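Local coordinates for putative type VI secretion protein (Escherichia coli, PDB 4HH5) that forms the N-terminal domain of a ClpV-type ATPase of the ClpA/ClpB family, which probably hydrolyses ATP in the service of type VI secretion, at residues 31-36 / 76-81. Sequence-based numbering, arbitrary orientation.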
ATOM      1  N   GLN A  31      -8.107  -8.255  12.594  1.00 27.55           N
ATOM      2  CA  GLN A  31      -8.842  -8.447  13.847  1.00 26.94           C
ATOM      3  C   GLN A  31      -9.908  -9.527  13.692  1.00 29.84           C
ATOM      4  O   GLN A  31      -9.960 -10.421  14.538  1.00 28.46           O
ATOM      5  CB  GLN A  31      -9.462  -7.129  14.330  1.00 28.41           C
ATOM      6  CG  GLN A  31      -9.731  -7.092  15.829  1.00 47.63           C
ATOM      7  CD  GLN A  31     -10.057  -5.713  16.346  1.00 71.48           C
ATOM      8  OE1 GLN A  31     -11.036  -5.519  17.072  1.00 68.81           O
ATOM      9  NE2 GLN A  31      -9.232  -4.726  16.019  1.00 67.25           N
ATOM     10  N   THR A  32     -10.714  -9.488  12.592  1.00 26.47           N
ATOM     11  CA  THR A  32     -11.765 -10.492  12.321  1.00 26.57           C
ATOM     12  C   THR A  32     -11.194 -11.905  12.164  1.00 31.37           C
ATOM     13  O   THR A  32     -11.915 -12.877  12.389  1.00 30.99           O
ATOM     14  CB  THR A  32     -12.625 -10.148  11.088  1.00 32.53           C
ATOM     15  OG1 THR A  32     -11.830 -10.237   9.906  1.00 33.99           O
ATOM     16  CG2 THR A  32     -13.322  -8.796  11.190  1.00 31.81           C
ATOM     17  N   ARG A  33      -9.933 -12.023  11.725  1.00 29.43           N
ATOM     18  CA  ARG A  33      -9.287 -13.328  11.535  1.00 30.52           C
ATOM     19  C   ARG A  33      -8.312 -13.656  12.667  1.00 37.24           C
ATOM     20  O   ARG A  33      -7.642 -14.691  12.623  1.00 38.61           O
ATOM     21  CB  ARG A  33      -8.640 -13.444  10.144  1.00 30.98           C
ATOM     22  CG  ARG A  33      -9.572 -13.033   9.022  1.00 39.46           C
ATOM     23  CD  ARG A  33      -9.333 -13.809   7.753  1.00 45.89           C
ATOM     24  NE  ARG A  33     -10.375 -13.519   6.767  1.00 45.90           N
ATOM     25  CZ  ARG A  33     -10.552 -14.194   5.637  1.00 53.87           C
ATOM     26  NH1 ARG A  33      -9.760 -15.215   5.333  1.00 38.02           N
ATOM     27  NH2 ARG A  33     -11.525 -13.857   4.801  1.00 40.56           N
ATOM     28  N   ALA A  34      -8.290 -12.797  13.714  1.00 34.79           N
ATOM     29  CA  ALA A  34      -7.468 -12.904  14.929  1.00 35.79           C
ATOM     30  C   ALA A  34      -5.949 -12.967  14.677  1.00 41.20           C
ATOM     31  O   ALA A  34      -5.204 -13.463  15.533  1.00 41.37           O
ATOM     32  CB  ALA A  34      -7.939 -14.068  15.805  1.00 36.56           C
ATOM     33  N   HIS A  35      -5.494 -12.421  13.523  1.00 37.97           N
ATOM     34  CA  HIS A  35      -4.084 -12.403  13.126  1.00 38.07           C
ATOM     35  C   HIS A  35      -3.248 -11.359  13.837  1.00 39.52           C
ATOM     36  O   HIS A  35      -3.723 -10.249  14.088  1.00 39.44           O
ATOM     37  CB  HIS A  35      -3.927 -12.337  11.606  1.00 39.63           C
ATOM     38  CG  HIS A  35      -4.339 -13.608  10.929  1.00 43.79           C
ATOM     39  ND1 HIS A  35      -5.150 -13.603   9.811  1.00 46.00           N
ATOM     40  CD2 HIS A  35      -4.058 -14.890  11.254  1.00 46.27           C
ATOM     41  CE1 HIS A  35      -5.319 -14.872   9.480  1.00 45.76           C
ATOM     42  NE2 HIS A  35      -4.685 -15.684  10.324  1.00 46.27           N
ATOM     43  N   ALA A  36      -2.007 -11.729  14.194  1.00 33.62           N
ATOM     44  CA  ALA A  36      -1.112 -10.841  14.931  1.00 32.74           C
ATOM     45  C   ALA A  36      -0.570  -9.671  14.126  1.00 33.40           C
ATOM     46  O   ALA A  36      -0.391  -8.593  14.691  1.00 32.97           O
ATOM     47  CB  ALA A  36       0.041 -11.627  15.542  1.00 33.56           C
ATOM     48  N   TRP A  76      -3.298 -15.864  -0.647  1.00 28.32           N
ATOM     49  CA  TRP A  76      -2.299 -15.498   0.346  1.00 28.60           C
ATOM     50  C   TRP A  76      -2.979 -15.316   1.710  1.00 33.85           C
ATOM     51  O   TRP A  76      -2.454 -15.799   2.710  1.00 34.33           O
ATOM     52  CB  TRP A  76      -1.552 -14.215  -0.074  1.00 27.56           C
ATOM     53  CG  TRP A  76      -0.529 -13.768   0.927  1.00 28.41           C
ATOM     54  CD1 TRP A  76       0.802 -14.062   0.925  1.00 31.48           C
ATOM     55  CD2 TRP A  76      -0.768 -12.987   2.105  1.00 28.73           C
ATOM     56  NE1 TRP A  76       1.411 -13.495   2.018  1.00 31.12           N
ATOM     57  CE2 TRP A  76       0.467 -12.846   2.770  1.00 32.61           C
ATOM     58  CE3 TRP A  76      -1.918 -12.403   2.677  1.00 30.21           C
ATOM     59  CZ2 TRP A  76       0.593 -12.131   3.966  1.00 32.30           C
ATOM     60  CZ3 TRP A  76      -1.800 -11.724   3.875  1.00 31.64           C
ATOM     61  CH2 TRP A  76      -0.554 -11.585   4.503  1.00 32.49           C
ATOM     62  N   LEU A  77      -4.141 -14.633   1.743  1.00 30.68           N
ATOM     63  CA  LEU A  77      -4.931 -14.366   2.952  1.00 30.99           C
ATOM     64  C   LEU A  77      -5.374 -15.668   3.641  1.00 37.21           C
ATOM     65  O   LEU A  77      -5.208 -15.814   4.856  1.00 37.22           O
ATOM     66  CB  LEU A  77      -6.152 -13.496   2.589  1.00 30.97           C
ATOM     67  CG  LEU A  77      -6.979 -12.920   3.741  1.00 36.06           C
ATOM     68  CD1 LEU A  77      -6.262 -11.751   4.407  1.00 35.73           C
ATOM     69  CD2 LEU A  77      -8.353 -12.478   3.252  1.00 37.98           C
ATOM     70  N   ASP A  78      -5.897 -16.619   2.856  1.00 34.98           N
ATOM     71  CA  ASP A  78      -6.391 -17.901   3.352  1.00 35.52           C
ATOM     72  C   ASP A  78      -5.284 -18.883   3.752  1.00 40.03           C
ATOM     73  O   ASP A  78      -5.551 -19.808   4.520  1.00 39.85           O
ATOM     74  CB  ASP A  78      -7.392 -18.517   2.360  1.00 37.59           C
ATOM     75  CG  ASP A  78      -8.596 -17.635   2.052  1.00 51.31           C
ATOM     76  OD1 ASP A  78      -9.049 -16.899   2.962  1.00 52.89           O
ATOM     77  OD2 ASP A  78      -9.084 -17.678   0.898  1.00 58.08           O
ATOM     78  N   ASN A  79      -4.044 -18.668   3.263  1.00 36.45           N
ATOM     79  CA  ASN A  79      -2.885 -19.509   3.576  1.00 36.63           C
ATOM     80  C   ASN A  79      -2.070 -18.984   4.758  1.00 40.32           C
ATOM     81  O   ASN A  79      -1.104 -19.626   5.168  1.00 39.51           O
ATOM     82  CB  ASN A  79      -1.994 -19.720   2.340  1.00 38.30           C
ATOM     83  CG  ASN A  79      -2.626 -20.501   1.210  1.00 65.28           C
ATOM     84  OD1 ASN A  79      -3.771 -20.965   1.285  1.00 59.86           O
ATOM     85  ND2 ASN A  79      -1.895 -20.627   0.109  1.00 59.32           N
ATOM     86  N   GLN A  80      -2.457 -17.828   5.317  1.00 38.21           N
ATOM     87  CA  GLN A  80      -1.757 -17.271   6.468  1.00 38.71           C
ATOM     88  C   GLN A  80      -2.207 -17.957   7.747  1.00 45.57           C
ATOM     89  O   GLN A  80      -3.414 -18.160   7.936  1.00 45.66           O
ATOM     90  CB  GLN A  80      -1.909 -15.744   6.562  1.00 39.84           C
ATOM     91  CG  GLN A  80      -1.110 -14.960   5.507  1.00 48.06           C
ATOM     92  CD  GLN A  80       0.142 -15.647   4.988  1.00 56.97           C
ATOM     93  OE1 GLN A  80       0.155 -16.252   3.904  1.00 47.22           O
ATOM     94  NE2 GLN A  80       1.221 -15.570   5.752  1.00 48.85           N
ATOM     95  N   PRO A  81      -1.259 -18.380   8.613  1.00 43.06           N
ATOM     96  CA  PRO A  81      -1.674 -19.047   9.852  1.00 43.64           C
ATOM     97  C   PRO A  81      -2.198 -18.056  10.875  1.00 48.81           C
ATOM     98  O   PRO A  81      -1.742 -16.907  10.913  1.00 48.09           O
ATOM     99  CB  PRO A  81      -0.384 -19.706  10.347  1.00 45.42           C
ATOM    100  CG  PRO A  81       0.713 -18.852   9.812  1.00 49.51           C
ATOM    101  CD  PRO A  81       0.212 -18.228   8.537  1.00 44.79           C
TER
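Arg33 reaches across to the end of helix 66-78 and meets two neighbouring residues with different parts of its guanidinium group. At the edge, Arg33 NH1 donates to Asp78 OD1 at 3.0 Å, a salt bridge in which guanidinium and carboxylate lie nearly coplanar, 12° apart. The hydrogen bond is moderately bent, 147° at the hydrogen, and a single NH1–OD1 pair carries it. Over one face sits the methyl CD2 of Leu77, 3.7 Å from Arg33 CZ, so one face of the cation packs on a methyl while its edge pairs with the carboxylate. Leu77 CG lies anti to the backbone N (chi1 -170°), and this turn helps bring CD2 to the guanidinium. The His35 ring lies against the chain that follows helix 66-78: its CD2 lies 3.1 Å from Pro81 O, an oblique approach, and NE2 is too poorly angled to hydrogen-bond that carbonyl. Between Arg33 and His35, Ala34, at positive phi, is the C-prime residue of the Schellman motif that ends helix 17-32. The contact thus joins the C-terminal ends of helices 17-32 and 66-78 within the Clp N-terminal domain; segment 31-36 runs directly into strand 37-38, which pairs in parallel with strand 89-90, while Leu77 also touches His42 of helix 40-50.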